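Local coordinates for Peptide/nickel transport system substrate-binding protein (Listeria monocytogenes serotype 1/2a, PDB 5KZT) that binds a peptide and, like other substrate-binding proteins of its family, probably hands such peptides to a membrane transporter for uptake, at residues K259-Y264 and A500-D505; V249-Y254 and T376-K381; Q15-T20 and K522-T527. One frame throughout, in Å; residues are numbered along the deposited sequence.

How the contacts relate
Leaving the N terminus, the chain runs through 15-20, whose partner 522-527 is near the C terminus; contact 3 closes a loop that holds both other contacts. Within it, segment 249-254 of contact 2 and segment 259-264 of contact 1 follow, and their partners come in the same order, 376-381 and then 500-505, making the two loops cross. Contacts 1 and 2 touch, through strands 247-250 and 491-503, which are neighbours in one sheet: Ala-500 O lies 2.8 Å from Leu-250 N. Contact 2 joins the turn from strand 247-250 into helix 252-256 to the start of helix 377-393, whereas contact 3, its centre about 16 Å from that of contact 1, brings the chain ends together.

Contact 1 (K259-Y264 and A500-D505); sequences KNNKDY and AYLQKD
Tyr-264 and Leu-502 make an antiparallel, non-hydrogen-bonded pair, CA to CA 4.5 Å, where strand 264-277 begins beside the end of strand 491-503. Next to it, Gln-503 N donates to Asp-263 O at 2.9 Å and 153°, while Tyr-264 CA makes a CH...O contact of 3.3 Å with Tyr-501 O. The Asp-263 side chain packs here too: with CG anti to the carbonyl carbon (chi1 -64°), its CB lies 3.4 Å from Gln-503 O. The entry to the strand is shaped by a type I turn from Asn-261 to Tyr-264. Inside it Asn-261 OD1 accepts from Asp-263 N at 2.8 Å, in the carbonyl plane and on a lone pair, which makes an Asx turn. Leu-502 lies across the Asn-261 side chain at about a right angle, and its CD2 packs against Tyr-264 N, at 3.8 Å, and lies near the edge of the ring. That ring swings toward Ala-500 because CG is anti to the backbone N (chi1 -175°); its OH ends 3.4 Å from Ala-500 CB, and Lys-259 CA sits over one face. Leu-250 packs against both Tyr-264 and Leu-502. On the polar side a water donates to Asp-263 OD2 and accepts from Asp-505 N, and Arg-247 takes the amide oxygen of Gln-503. Between 259-264 and 500-505 there is thus one direct backbone bond; beyond it the strands go on pairing through Tyr-501 and Val-265. The opposite charges of Lys-262 and Asp-505, NZ to OD2 5.0 Å, are linked by a second water and are not in direct contact.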
# COMPACT_ATOMS: atom_id res chain seq x y z
N LYS A 259 14.51 22.27 5.21
CA LYS A 259 13.09 22.59 5.37
C LYS A 259 12.76 24.05 4.99
O LYS A 259 11.62 24.34 4.69
CB LYS A 259 12.61 22.31 6.80
CG LYS A 259 13.05 23.35 7.82
CD LYS A 259 13.00 22.87 9.28
CE LYS A 259 11.67 23.10 9.95
NZ LYS A 259 10.77 21.92 9.78
N ASN A 260 13.75 24.94 5.02
CA ASN A 260 13.56 26.35 4.63
C ASN A 260 14.01 26.66 3.18
O ASN A 260 14.06 27.83 2.78
CB ASN A 260 14.28 27.26 5.63
CG ASN A 260 13.94 26.94 7.08
OD1 ASN A 260 14.81 26.55 7.86
ND2 ASN A 260 12.69 27.10 7.45
N ASN A 261 14.33 25.62 2.41
CA ASN A 261 14.70 25.74 1.00
C ASN A 261 13.45 25.95 0.13
O ASN A 261 12.42 25.30 0.35
CB ASN A 261 15.44 24.47 0.54
CG ASN A 261 16.06 24.61 -0.85
OD1 ASN A 261 15.36 24.67 -1.87
ND2 ASN A 261 17.40 24.64 -0.90
N LYS A 262 13.57 26.84 -0.85
CA LYS A 262 12.50 27.16 -1.79
C LYS A 262 11.88 25.90 -2.42
O LYS A 262 10.69 25.88 -2.64
CB LYS A 262 13.01 28.09 -2.91
CG LYS A 262 11.90 28.55 -3.88
CD LYS A 262 12.44 29.53 -4.90
CE LYS A 262 11.39 29.83 -5.96
NZ LYS A 262 11.91 30.86 -6.88
N ASP A 263 12.70 24.88 -2.67
CA ASP A 263 12.26 23.67 -3.38
C ASP A 263 11.80 22.52 -2.46
O ASP A 263 11.44 21.46 -2.95
CB ASP A 263 13.38 23.19 -4.30
CG ASP A 263 13.71 24.18 -5.40
OD1 ASP A 263 12.90 25.09 -5.70
OD2 ASP A 263 14.80 24.03 -5.98
N TYR A 264 11.78 22.75 -1.15
CA TYR A 264 11.33 21.76 -0.19
C TYR A 264 9.82 21.59 -0.32
O TYR A 264 9.09 22.58 -0.47
CB TYR A 264 11.65 22.21 1.21
CG TYR A 264 11.37 21.26 2.35
CD1 TYR A 264 12.27 20.23 2.67
CD2 TYR A 264 10.26 21.44 3.17
CE1 TYR A 264 12.04 19.40 3.76
CE2 TYR A 264 10.02 20.61 4.26
CZ TYR A 264 10.91 19.59 4.55
OH TYR A 264 10.68 18.80 5.64
N ALA A 500 9.20 14.12 2.92
CA ALA A 500 9.81 15.40 2.51
C ALA A 500 10.72 15.17 1.31
O ALA A 500 11.39 14.14 1.21
CB ALA A 500 10.59 16.01 3.65
N TYR A 501 10.76 16.17 0.44
CA TYR A 501 11.54 16.14 -0.79
C TYR A 501 12.11 17.51 -1.08
O TYR A 501 11.55 18.53 -0.64
CB TYR A 501 10.70 15.78 -2.01
CG TYR A 501 9.98 14.46 -2.02
CD1 TYR A 501 8.72 14.33 -1.46
CD2 TYR A 501 10.54 13.35 -2.65
CE1 TYR A 501 8.03 13.12 -1.49
CE2 TYR A 501 9.87 12.13 -2.68
CZ TYR A 501 8.61 12.02 -2.11
OH TYR A 501 7.95 10.82 -2.15
N LEU A 502 13.21 17.54 -1.81
CA LEU A 502 13.49 18.67 -2.67
C LEU A 502 12.92 18.31 -4.02
O LEU A 502 13.08 17.17 -4.46
CB LEU A 502 14.99 18.96 -2.78
CG LEU A 502 15.72 19.52 -1.56
CD1 LEU A 502 17.10 19.99 -1.99
CD2 LEU A 502 14.96 20.66 -0.89
N GLN A 503 12.24 19.27 -4.65
CA GLN A 503 11.59 19.05 -5.94
C GLN A 503 11.88 20.22 -6.85
O GLN A 503 11.55 21.35 -6.50
CB GLN A 503 10.08 18.94 -5.74
CG GLN A 503 9.31 18.60 -7.00
CD GLN A 503 7.83 18.40 -6.73
OE1 GLN A 503 7.44 17.49 -6.00
NE2 GLN A 503 7.00 19.26 -7.30
N LYS A 504 12.45 19.98 -8.03
CA LYS A 504 12.78 21.08 -8.94
C LYS A 504 11.53 21.85 -9.33
O LYS A 504 10.48 21.25 -9.59
CB LYS A 504 13.45 20.61 -10.22
CG LYS A 504 14.77 19.90 -10.03
CD LYS A 504 15.93 20.80 -9.73
CE LYS A 504 17.16 19.89 -9.69
NZ LYS A 504 18.35 20.60 -9.25
N ASP A 505 11.65 23.18 -9.40
CA ASP A 505 10.50 24.01 -9.75
C ASP A 505 9.88 23.75 -11.14
O ASP A 505 8.71 24.04 -11.36
CB ASP A 505 10.81 25.52 -9.58
CG ASP A 505 11.96 26.02 -10.46
OD1 ASP A 505 12.49 25.29 -11.32
OD2 ASP A 505 12.34 27.20 -10.27
O HOH W 1 10.62 29.24 -9.28
O HOH W 2 14.17 24.25 -8.74

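Contact 2 (V249-Y254 and T376-K381)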
# COMPACT_ATOMS: atom_id res chain seq x y z
N VAL A 249 14.12 12.35 -1.94
CA VAL A 249 13.57 12.22 -0.60
C VAL A 249 14.59 12.68 0.44
O VAL A 249 15.76 12.35 0.33
CB VAL A 249 13.22 10.76 -0.26
CG1 VAL A 249 12.63 10.67 1.16
CG2 VAL A 249 12.28 10.16 -1.27
N LEU A 250 14.12 13.43 1.45
CA LEU A 250 14.95 13.91 2.55
C LEU A 250 14.45 13.29 3.84
O LEU A 250 13.28 13.35 4.12
CB LEU A 250 14.85 15.43 2.71
CG LEU A 250 15.17 16.28 1.47
CD1 LEU A 250 14.74 17.72 1.72
CD2 LEU A 250 16.64 16.19 1.12
N SER A 251 15.35 12.75 4.63
CA SER A 251 14.96 12.16 5.90
C SER A 251 15.82 12.73 7.04
O SER A 251 16.93 13.22 6.80
CB SER A 251 15.11 10.66 5.79
OG SER A 251 15.13 10.11 7.07
N ALA A 252 15.26 12.70 8.26
CA ALA A 252 15.96 13.08 9.49
C ALA A 252 16.68 14.44 9.33
O ALA A 252 16.04 15.41 8.92
CB ALA A 252 16.91 11.95 9.92
N ASP A 253 17.98 14.53 9.61
CA ASP A 253 18.68 15.82 9.53
C ASP A 253 18.72 16.43 8.12
O ASP A 253 18.78 17.65 8.00
CB ASP A 253 20.10 15.71 10.11
CG ASP A 253 20.09 15.29 11.56
OD1 ASP A 253 19.22 15.77 12.32
OD2 ASP A 253 20.95 14.47 11.94
N TYR A 254 18.68 15.62 7.08
CA TYR A 254 18.62 16.15 5.72
C TYR A 254 17.31 16.92 5.45
O TYR A 254 17.31 17.90 4.71
CB TYR A 254 18.81 15.05 4.68
CG TYR A 254 20.21 14.54 4.60
CD1 TYR A 254 21.18 15.22 3.85
CD2 TYR A 254 20.59 13.37 5.27
CE1 TYR A 254 22.48 14.75 3.77
CE2 TYR A 254 21.90 12.90 5.19
CZ TYR A 254 22.83 13.59 4.43
OH TYR A 254 24.13 13.14 4.34
N THR A 376 17.17 0.91 4.34
CA THR A 376 17.58 2.28 4.04
C THR A 376 18.34 2.83 5.25
O THR A 376 18.25 2.29 6.37
CB THR A 376 16.38 3.19 3.71
OG1 THR A 376 15.48 3.22 4.82
CG2 THR A 376 15.65 2.68 2.48
N GLU A 377 19.09 3.90 5.03
CA GLU A 377 19.77 4.60 6.13
C GLU A 377 18.78 4.99 7.21
O GLU A 377 19.05 4.82 8.41
CB GLU A 377 20.49 5.86 5.62
CG GLU A 377 21.23 6.64 6.70
CD GLU A 377 22.08 7.76 6.12
OE1 GLU A 377 21.60 8.52 5.26
OE2 GLU A 377 23.25 7.88 6.53
N ASN A 378 17.64 5.52 6.81
CA ASN A 378 16.66 5.99 7.80
C ASN A 378 15.96 4.85 8.52
O ASN A 378 15.61 5.00 9.68
CB ASN A 378 15.63 6.95 7.19
CG ASN A 378 14.96 7.81 8.26
OD1 ASN A 378 15.62 8.61 8.93
ND2 ASN A 378 13.65 7.65 8.43
N ALA A 379 15.76 3.73 7.85
CA ALA A 379 15.17 2.56 8.51
C ALA A 379 16.11 2.02 9.59
O ALA A 379 15.66 1.62 10.65
CB ALA A 379 14.84 1.47 7.50
N ARG A 380 17.41 2.02 9.31
CA ARG A 380 18.45 1.65 10.29
C ARG A 380 18.49 2.61 11.52
O ARG A 380 18.60 2.17 12.65
CB ARG A 380 19.80 1.58 9.57
CG ARG A 380 21.03 1.30 10.43
CD ARG A 380 22.25 1.22 9.53
NE ARG A 380 23.52 1.29 10.26
CZ ARG A 380 24.73 1.20 9.70
NH1 ARG A 380 24.86 1.04 8.38
NH2 ARG A 380 25.83 1.27 10.46
N LYS A 381 18.39 3.91 11.28
CA LYS A 381 18.20 4.89 12.35
C LYS A 381 16.93 4.61 13.19
O LYS A 381 16.95 4.68 14.43
CB LYS A 381 18.12 6.29 11.74
CG LYS A 381 18.16 7.41 12.76
CD LYS A 381 17.93 8.75 12.10
CE LYS A 381 17.91 9.85 13.13
NZ LYS A 381 19.22 10.00 13.81
O HOH W 3 23.11 10.20 3.58
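Ala-252 and Lys-381 touch where the N-terminal end of helix 377-393, close to the bound peptide, faces the passage from strand 247-250 into helix 252-256. Their contact is an aliphatic one: Ala-252 CB lies 4.0 Å from Lys-381 CE and equally near CD. The lysine chain runs extended until its last torsion, where a bend (chi4 65°) turns the amino group; Lys-381 NZ stays 5.1 Å from Asp-253 OD2, and Asp-253 has its salt bridge with Lys-312. Further along, a water joins the two segments, donating to Glu-377 OE1 at 2.8 Å and meeting Tyr-254 OH weakly at 3.2 Å. The Glu-377 carboxylate approaches the tyrosine ring obliquely, OE1 being 4.4 Å from Tyr-254 CE2. Ser-251 and Asn-378 also face each other, their CA atoms 6.7 Å apart, but the modelled approach of the hydroxyl to the amide is too close to be trusted, and the amide is probably turned over, which leaves the bonding undecided. The helix itself is capped by Thr-376, whose OG1 accepts from Ala-379 N at 3.1 Å and 150°. The same hydroxyl makes a weak hydrogen bond to the backbone of the peptide, and Asn-378 packs on that backbone too. The interface thus joins a buried polar pair, doubtful in detail, to methyl and methylene packing, with one water bridge, weak on its tyrosine side, at the margin. The carboxylate of Glu-377, in the first turn, would probably be stabilised by the helix dipole, whose positive end lies there, and the N-cap holds the turn that the peptide meets.

Contact 3 (Q15-T20 and K522-T527); sequences QVLNLT and KETYLT
Gln-15 and Leu-526 are joined by a pair of hydrogen bonds in which a side-chain amide plays the part of a neighbouring strand. Leu-526 N donates to Gln-15 OE1 at 2.8 Å and 160°, arriving in the plane of the amide carbonyl and on a lone pair. In return Gln-15 NE2 donates to Leu-526 O at 2.9 Å and 164°; the acceptor lies close to the plane of the glutamine amide, although the N-H comes in tilted from the plane of the leucine carbonyl. A bend at chi2 (-61°) folds the glutamine chain so that both ends of its amide face one residue's backbone. NE2 has a second acceptor in Gly-13 O, so this amide is gripped by three bonds and its rotation is fixed. Besides the bonds, Gln-15 OE1 rests 3.6 Å from Tyr-525 CA.

The apolar contacts come from Leu-17 and Leu-526, whose side chains cross obliquely with Leu-17 CD1 4.1 Å from Leu-526 CD2. The other branch of Leu-17 reaches the threonine methyl, CD2 to Thr-524 CG2 at 4.3 Å, while Thr-524 OG1 turns to Asn-509 O. Leu-526 spreads its two methyls between different partners: as CD2 meets Leu-17, CD1 presses on the backbone at Val-16 O, 3.2 Å away, a tight fit for a methyl group.

Strand 16-21 is an outermost strand of a mixed four-stranded sheet, bound along strand 224-229. Strand 525-526 pairs instead with strand 507-508, from which Ile-507 packs on both Leu-17 and Leu-526, so the small two-stranded sheet at the C-terminal end lies against the edge of the larger one.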
# COMPACT_ATOMS: atom_id res chain seq x y z
N GLN A 15 11.61 16.77 -22.34
CA GLN A 15 10.61 16.19 -21.47
C GLN A 15 11.07 14.82 -20.98
O GLN A 15 10.45 13.80 -21.29
CB GLN A 15 9.27 16.11 -22.19
CG GLN A 15 8.74 17.46 -22.65
CD GLN A 15 8.50 18.40 -21.47
OE1 GLN A 15 7.77 18.06 -20.55
NE2 GLN A 15 9.13 19.56 -21.49
N VAL A 16 12.15 14.83 -20.20
CA VAL A 16 12.71 13.63 -19.58
C VAL A 16 12.81 13.93 -18.10
O VAL A 16 13.41 14.93 -17.71
CB VAL A 16 14.08 13.26 -20.15
CG1 VAL A 16 14.73 12.13 -19.35
CG2 VAL A 16 13.94 12.87 -21.61
N LEU A 17 12.22 13.05 -17.28
CA LEU A 17 12.12 13.24 -15.84
C LEU A 17 12.97 12.17 -15.16
O LEU A 17 12.95 11.01 -15.56
CB LEU A 17 10.66 13.15 -15.43
CG LEU A 17 10.27 13.26 -13.95
CD1 LEU A 17 10.67 14.59 -13.34
CD2 LEU A 17 8.78 13.01 -13.79
N ASN A 18 13.74 12.58 -14.15
CA ASN A 18 14.66 11.68 -13.42
C ASN A 18 14.27 11.59 -11.94
O ASN A 18 14.34 12.58 -11.20
CB ASN A 18 16.11 12.18 -13.55
CG ASN A 18 16.64 12.10 -14.95
OD1 ASN A 18 16.53 11.07 -15.60
ND2 ASN A 18 17.22 13.18 -15.43
N LEU A 19 13.85 10.40 -11.53
CA LEU A 19 13.30 10.18 -10.20
C LEU A 19 14.13 9.15 -9.47
O LEU A 19 14.97 8.47 -10.08
CB LEU A 19 11.85 9.70 -10.30
CG LEU A 19 10.82 10.64 -10.95
CD1 LEU A 19 9.45 9.97 -10.96
CD2 LEU A 19 10.77 12.00 -10.27
N THR A 20 13.90 9.06 -8.16
CA THR A 20 14.48 8.02 -7.33
C THR A 20 13.39 7.19 -6.68
O THR A 20 12.23 7.62 -6.56
CB THR A 20 15.37 8.59 -6.20
OG1 THR A 20 14.54 9.21 -5.22
CG2 THR A 20 16.37 9.57 -6.73
N LYS A 522 1.02 10.50 -15.98
CA LYS A 522 0.41 10.61 -17.32
C LYS A 522 0.53 12.01 -17.91
O LYS A 522 0.97 12.12 -19.04
CB LYS A 522 -1.06 10.18 -17.27
CG LYS A 522 -1.80 10.24 -18.59
CD LYS A 522 -3.26 9.84 -18.41
CE LYS A 522 -4.06 10.21 -19.64
NZ LYS A 522 -5.45 9.69 -19.58
N GLU A 523 0.12 13.04 -17.17
CA GLU A 523 0.04 14.41 -17.71
C GLU A 523 1.06 15.35 -17.09
O GLU A 523 0.97 16.56 -17.24
CB GLU A 523 -1.37 14.97 -17.57
CG GLU A 523 -2.43 14.11 -18.25
CD GLU A 523 -3.77 14.83 -18.44
OE1 GLU A 523 -3.82 15.87 -19.11
OE2 GLU A 523 -4.80 14.32 -17.96
N THR A 524 2.04 14.79 -16.38
CA THR A 524 3.16 15.53 -15.87
C THR A 524 3.99 16.08 -17.03
O THR A 524 4.10 15.45 -18.08
CB THR A 524 4.00 14.62 -14.96
OG1 THR A 524 3.12 14.11 -13.97
CG2 THR A 524 5.18 15.35 -14.31
N TYR A 525 4.55 17.26 -16.85
CA TYR A 525 5.42 17.85 -17.87
C TYR A 525 6.43 18.79 -17.22
O TYR A 525 6.30 19.12 -16.04
CB TYR A 525 4.58 18.59 -18.96
CG TYR A 525 3.87 19.82 -18.47
CD1 TYR A 525 2.60 19.75 -17.91
CD2 TYR A 525 4.48 21.08 -18.58
CE1 TYR A 525 1.96 20.90 -17.45
CE2 TYR A 525 3.85 22.22 -18.12
CZ TYR A 525 2.60 22.14 -17.56
OH TYR A 525 2.01 23.29 -17.09
N LEU A 526 7.42 19.22 -18.01
CA LEU A 526 8.51 20.03 -17.51
C LEU A 526 8.52 21.38 -18.21
O LEU A 526 8.30 21.45 -19.42
CB LEU A 526 9.85 19.33 -17.73
CG LEU A 526 10.05 17.90 -17.22
CD1 LEU A 526 11.50 17.47 -17.41
CD2 LEU A 526 9.66 17.76 -15.75
N THR A 527 8.74 22.45 -17.44
CA THR A 527 8.99 23.78 -17.97
C THR A 527 10.45 24.16 -17.71
O THR A 527 10.74 25.09 -16.96
CB THR A 527 8.07 24.83 -17.32
OG1 THR A 527 8.26 24.83 -15.89
CG2 THR A 527 6.62 24.55 -17.64